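Local coordinates for protein acyl-coenzyme A oxidase 3 (Yarrowia lipolytica, PDB 5YS9) that oxidises acyl-CoA thioesters to trans-2-enoyl-CoA with its FAD cofactor, passing the electrons to oxygen to give hydrogen peroxide in peroxisomal fatty acid beta-oxidation, at residues T362-M367 and T564-R569; G468-C473 and Q523-K528. All coordinates share one frame; numbering follows the deposited sequence.

Contact 1 of 2, residues T362-M367 and T564-R569; sequences TYAMKM and TAFYER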
# COMPACT_ATOMS: atom_id res chain seq x y z
N THR A 362 10.23 12.97 -5.47
CA THR A 362 9.35 13.99 -4.91
C THR A 362 9.64 15.39 -5.41
O THR A 362 8.73 16.12 -5.71
CB THR A 362 9.11 13.86 -3.37
OG1 THR A 362 9.24 15.13 -2.74
CG2 THR A 362 10.02 12.86 -2.75
N TYR A 363 10.91 15.74 -5.56
CA TYR A 363 11.29 17.02 -6.14
C TYR A 363 10.77 17.11 -7.56
O TYR A 363 10.29 18.14 -7.99
CB TYR A 363 12.80 17.17 -6.18
CG TYR A 363 13.44 17.84 -5.00
CD1 TYR A 363 13.32 17.30 -3.72
CD2 TYR A 363 14.19 18.99 -5.15
CE1 TYR A 363 13.91 17.91 -2.64
CE2 TYR A 363 14.79 19.59 -4.07
CZ TYR A 363 14.64 19.04 -2.82
OH TYR A 363 15.24 19.65 -1.75
N ALA A 364 10.90 16.00 -8.28
CA ALA A 364 10.48 15.88 -9.66
C ALA A 364 8.99 16.06 -9.84
O ALA A 364 8.54 16.65 -10.80
CB ALA A 364 10.92 14.54 -10.22
N MET A 365 8.22 15.52 -8.91
CA MET A 365 6.79 15.73 -8.92
C MET A 365 6.50 17.23 -8.91
O MET A 365 5.77 17.72 -9.75
CB MET A 365 6.11 15.06 -7.76
CG MET A 365 5.86 13.57 -7.92
SD MET A 365 5.59 12.85 -6.29
CE MET A 365 4.97 11.33 -6.87
N LYS A 366 7.09 17.96 -7.98
CA LYS A 366 6.84 19.41 -7.97
C LYS A 366 7.23 20.12 -9.32
O LYS A 366 6.47 20.93 -9.83
CB LYS A 366 7.52 20.07 -6.75
CG LYS A 366 7.08 21.48 -6.40
CD LYS A 366 5.55 21.63 -6.23
CE LYS A 366 5.15 22.97 -5.60
NZ LYS A 366 5.83 24.10 -6.32
N MET A 367 8.37 19.78 -9.91
CA MET A 367 8.77 20.39 -11.18
C MET A 367 7.78 20.10 -12.31
O MET A 367 7.53 20.96 -13.14
CB MET A 367 10.19 19.95 -11.57
CG MET A 367 11.30 20.40 -10.61
SD MET A 367 11.10 22.14 -10.24
CE MET A 367 10.35 22.19 -8.60
N THR A 564 12.11 15.28 -18.23
CA THR A 564 12.22 16.52 -18.97
C THR A 564 11.92 17.72 -18.10
O THR A 564 12.71 18.66 -18.04
CB THR A 564 11.35 16.42 -20.23
OG1 THR A 564 12.09 15.63 -21.14
CG2 THR A 564 11.07 17.73 -20.85
N ALA A 565 10.80 17.66 -17.38
CA ALA A 565 10.42 18.79 -16.53
C ALA A 565 11.42 19.08 -15.43
O ALA A 565 11.68 20.26 -15.13
CB ALA A 565 9.03 18.59 -15.96
N PHE A 566 12.01 18.04 -14.84
CA PHE A 566 13.06 18.27 -13.83
C PHE A 566 14.23 19.10 -14.42
O PHE A 566 14.56 20.17 -13.91
CB PHE A 566 13.55 16.93 -13.26
CG PHE A 566 14.07 16.99 -11.82
CD1 PHE A 566 14.42 18.19 -11.19
CD2 PHE A 566 14.25 15.81 -11.12
CE1 PHE A 566 14.92 18.19 -9.88
CE2 PHE A 566 14.75 15.81 -9.81
CZ PHE A 566 15.09 16.99 -9.20
N TYR A 567 14.82 18.63 -15.51
CA TYR A 567 15.96 19.32 -16.16
C TYR A 567 15.63 20.73 -16.67
O TYR A 567 16.37 21.69 -16.40
CB TYR A 567 16.53 18.44 -17.27
CG TYR A 567 17.27 17.21 -16.76
CD1 TYR A 567 18.29 17.33 -15.82
CD2 TYR A 567 16.98 15.92 -17.23
CE1 TYR A 567 19.00 16.22 -15.36
CE2 TYR A 567 17.68 14.79 -16.78
CZ TYR A 567 18.69 14.95 -15.84
OH TYR A 567 19.41 13.88 -15.40
N GLU A 568 14.48 20.86 -17.34
CA GLU A 568 14.00 22.16 -17.88
C GLU A 568 13.86 23.20 -16.80
O GLU A 568 14.17 24.37 -17.02
CB GLU A 568 12.67 22.03 -18.66
CG GLU A 568 12.78 22.18 -20.19
CD GLU A 568 12.07 21.09 -21.02
OE1 GLU A 568 12.80 20.30 -21.67
OE2 GLU A 568 10.80 21.01 -21.03
N ARG A 569 13.36 22.80 -15.64
CA ARG A 569 13.10 23.75 -14.54
C ARG A 569 14.40 24.14 -13.85
O ARG A 569 14.53 25.26 -13.37
CB ARG A 569 12.09 23.19 -13.50
CG ARG A 569 10.64 22.97 -13.97
CD ARG A 569 9.84 24.22 -14.34
NE ARG A 569 10.05 25.35 -13.42
CZ ARG A 569 10.35 26.60 -13.77
NH1 ARG A 569 10.44 26.99 -15.05
NH2 ARG A 569 10.53 27.51 -12.82
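F566 lays its ring along the helix turn made by Y363, A364 and M367. One face of the ring carries the backbone of A364, whose CA stands 4.0 Å above the plane and toward the rim, while A364 CB approaches F566 CD2 at 3.7 Å. Y363 CB comes obliquely to the ring's far corner, 3.8 Å from F566 CZ, and M367 CG meets the other flank obliquely, 3.9 Å from F566 CD1. With CG anti to the backbone N (chi1 -151°), the phenyl group of F566 reaches out to this turn. M367 is folded at chi2 and chi3 and crosses R569 at about a right angle, its SD 3.6 Å from R569 CB; the arginine therefore contributes its aliphatic root here. The methyl of A565 comes up to the carbonyl of M367, CB lying 4.0 Å from M367 O. Segments 362-367 and 564-569, on helices 349-385 and 547-573, cross steeply, their axes 8.4 Å apart at 77°; the first helix belongs to the C-alpha1 helical domain of the acyl-CoA oxidase fold, the second to its C-terminal helical region. Further out, the Y363 ring leads away to F637, and its OH is hydrogen-bonded to Y633 O. A586 of helix 579-596 packs against F566, and F44 of helix 38-46 packs on M367.

Contact 2 of 2, residues G468-C473 and Q523-K528; sequences GLIQSC and QRATDK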
# COMPACT_ATOMS: atom_id res chain seq x y z
N GLY A 468 -4.90 8.03 -26.66
CA GLY A 468 -4.66 9.37 -27.14
C GLY A 468 -3.30 9.60 -27.81
O GLY A 468 -3.18 10.45 -28.70
N LEU A 469 -2.26 8.88 -27.37
CA LEU A 469 -0.94 9.05 -27.95
C LEU A 469 -0.82 8.36 -29.32
O LEU A 469 -0.10 8.82 -30.17
CB LEU A 469 0.11 8.45 -27.04
CG LEU A 469 0.34 9.16 -25.71
CD1 LEU A 469 1.14 8.22 -24.78
CD2 LEU A 469 1.02 10.51 -25.93
N ILE A 470 -1.49 7.23 -29.47
CA ILE A 470 -1.54 6.52 -30.70
C ILE A 470 -2.29 7.35 -31.78
O ILE A 470 -1.84 7.45 -32.93
CB ILE A 470 -2.16 5.15 -30.49
CG1 ILE A 470 -1.19 4.28 -29.70
CG2 ILE A 470 -2.50 4.51 -31.83
CD1 ILE A 470 -1.80 2.95 -29.30
N GLN A 471 -3.41 7.96 -31.38
CA GLN A 471 -4.14 8.89 -32.22
C GLN A 471 -3.32 10.12 -32.58
O GLN A 471 -3.40 10.58 -33.72
CB GLN A 471 -5.48 9.30 -31.60
CG GLN A 471 -6.52 8.18 -31.63
CD GLN A 471 -7.70 8.44 -30.67
OE1 GLN A 471 -7.55 9.13 -29.65
NE2 GLN A 471 -8.87 7.91 -31.01
N SER A 472 -2.54 10.65 -31.63
CA SER A 472 -1.64 11.79 -31.94
C SER A 472 -0.55 11.42 -32.97
O SER A 472 -0.29 12.20 -33.88
CB SER A 472 -0.99 12.32 -30.67
OG SER A 472 -1.92 13.12 -29.97
N CYS A 473 0.06 10.25 -32.79
CA CYS A 473 1.09 9.72 -33.67
C CYS A 473 0.53 9.45 -35.06
O CYS A 473 1.11 9.90 -36.02
CB CYS A 473 1.65 8.44 -33.08
SG CYS A 473 2.93 7.51 -34.00
N GLN A 523 5.42 4.56 -31.68
CA GLN A 523 5.45 4.25 -33.13
C GLN A 523 5.09 2.78 -33.39
O GLN A 523 4.31 2.50 -34.33
CB GLN A 523 6.79 4.59 -33.77
CG GLN A 523 7.27 6.06 -33.67
CD GLN A 523 6.47 7.06 -34.46
OE1 GLN A 523 5.66 6.69 -35.29
NE2 GLN A 523 6.71 8.35 -34.21
N ARG A 524 5.60 1.84 -32.59
CA ARG A 524 5.32 0.40 -32.84
C ARG A 524 3.85 0.09 -32.56
O ARG A 524 3.18 -0.59 -33.34
CB ARG A 524 6.27 -0.53 -32.07
CG ARG A 524 7.58 -0.80 -32.84
CD ARG A 524 8.71 -1.43 -32.03
NE ARG A 524 8.25 -1.82 -30.69
CZ ARG A 524 8.59 -1.24 -29.53
NH1 ARG A 524 9.49 -0.26 -29.46
NH2 ARG A 524 8.03 -1.68 -28.41
N ALA A 525 3.35 0.65 -31.46
CA ALA A 525 1.92 0.52 -31.12
C ALA A 525 1.03 1.15 -32.19
O ALA A 525 -0.01 0.61 -32.51
CB ALA A 525 1.63 1.14 -29.74
N THR A 526 1.42 2.30 -32.71
CA THR A 526 0.67 2.92 -33.79
C THR A 526 0.73 2.06 -35.06
O THR A 526 -0.31 1.86 -35.70
CB THR A 526 1.15 4.33 -34.06
OG1 THR A 526 1.14 5.08 -32.85
CG2 THR A 526 0.23 5.02 -35.08
N ASP A 527 1.91 1.51 -35.40
CA ASP A 527 2.04 0.56 -36.54
C ASP A 527 1.08 -0.63 -36.42
O ASP A 527 0.42 -0.99 -37.42
CB ASP A 527 3.47 -0.03 -36.68
CG ASP A 527 4.50 1.00 -37.14
OD1 ASP A 527 4.12 2.07 -37.65
OD2 ASP A 527 5.71 0.75 -36.95
N LYS A 528 1.03 -1.25 -35.23
CA LYS A 528 0.17 -2.43 -34.98
C LYS A 528 -1.31 -2.09 -35.10
O LYS A 528 -2.11 -2.92 -35.52
CB LYS A 528 0.41 -3.03 -33.58
CG LYS A 528 1.69 -3.82 -33.39
CD LYS A 528 1.70 -4.52 -32.02
CE LYS A 528 2.20 -5.97 -32.05
NZ LYS A 528 3.68 -6.03 -31.92
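C473 holds SG anti to its backbone N (chi1 178°), which carries the sulfur across to helix 507-534, while T526 points toward the facing helix and sets OG1 beside that sulfur. Q523 completes the group: its CA–CB bond starts away from the opposing helix, but a bend at chi2 (-69°) swings the amide round until OE1 is 3.1 Å from C473 SG. T526 OG1 lies 3.2 Å from the same sulfur and 3.4 Å from C473 CB, and T526 CG2 also flanks SG, so the thiol is wedged between the glutamine amide and the threonine branches. One turn earlier, I470 and T526 lie alongside each other, running opposite ways, the CG2 branch of I470 lying 3.8 Å from T526 OG1. The longer branch of I470 runs on to the next residue of contact, where I470 CD1 lies 3.9 Å from A525 CB. The segment axes pass 9.1 Å apart at 81°, a nearly perpendicular helix packing. It joins helix 458-477 of the C-alpha1 helical part to helix 507-534 of the C-terminal helical region. Helix 547-573 adds R550 beside I470 and Q549 beside A525, and K528 forms a salt bridge with D613 of the second subunit. Both oxygens beside the thiol have firm partners in their own chain: T526 OG1 is hydrogen-bonded to I522 O, one turn back in its helix, and Q523 OE1 to R477 NH2. Since R477 also pairs with D527, it ties helix 458-477 to two residues of the facing helix and fixes the amide oxygen beside C473, where the carbonyl would probably polarise the buried thiol.

From the N terminus, the chain first reaches 362-367 on helix 349-385, then passes through helix 391-428 to 468-473 on helix 458-477. Contact 2 closes the shorter loop when helix 507-534 returns at 523-528, about 50 residues later. Contact 1 closes only afterwards, at 564-569 on helix 547-573, so its loop of 196 residues, without a strand, encloses that of contact 2. Both tie the C-alpha1 helices to the C-terminal helical region. Their centres lie 26 Å apart and their nearest atoms about 13 Å; helix 547-573 spans the gap, carrying one side of contact 1 and also touching contact 2.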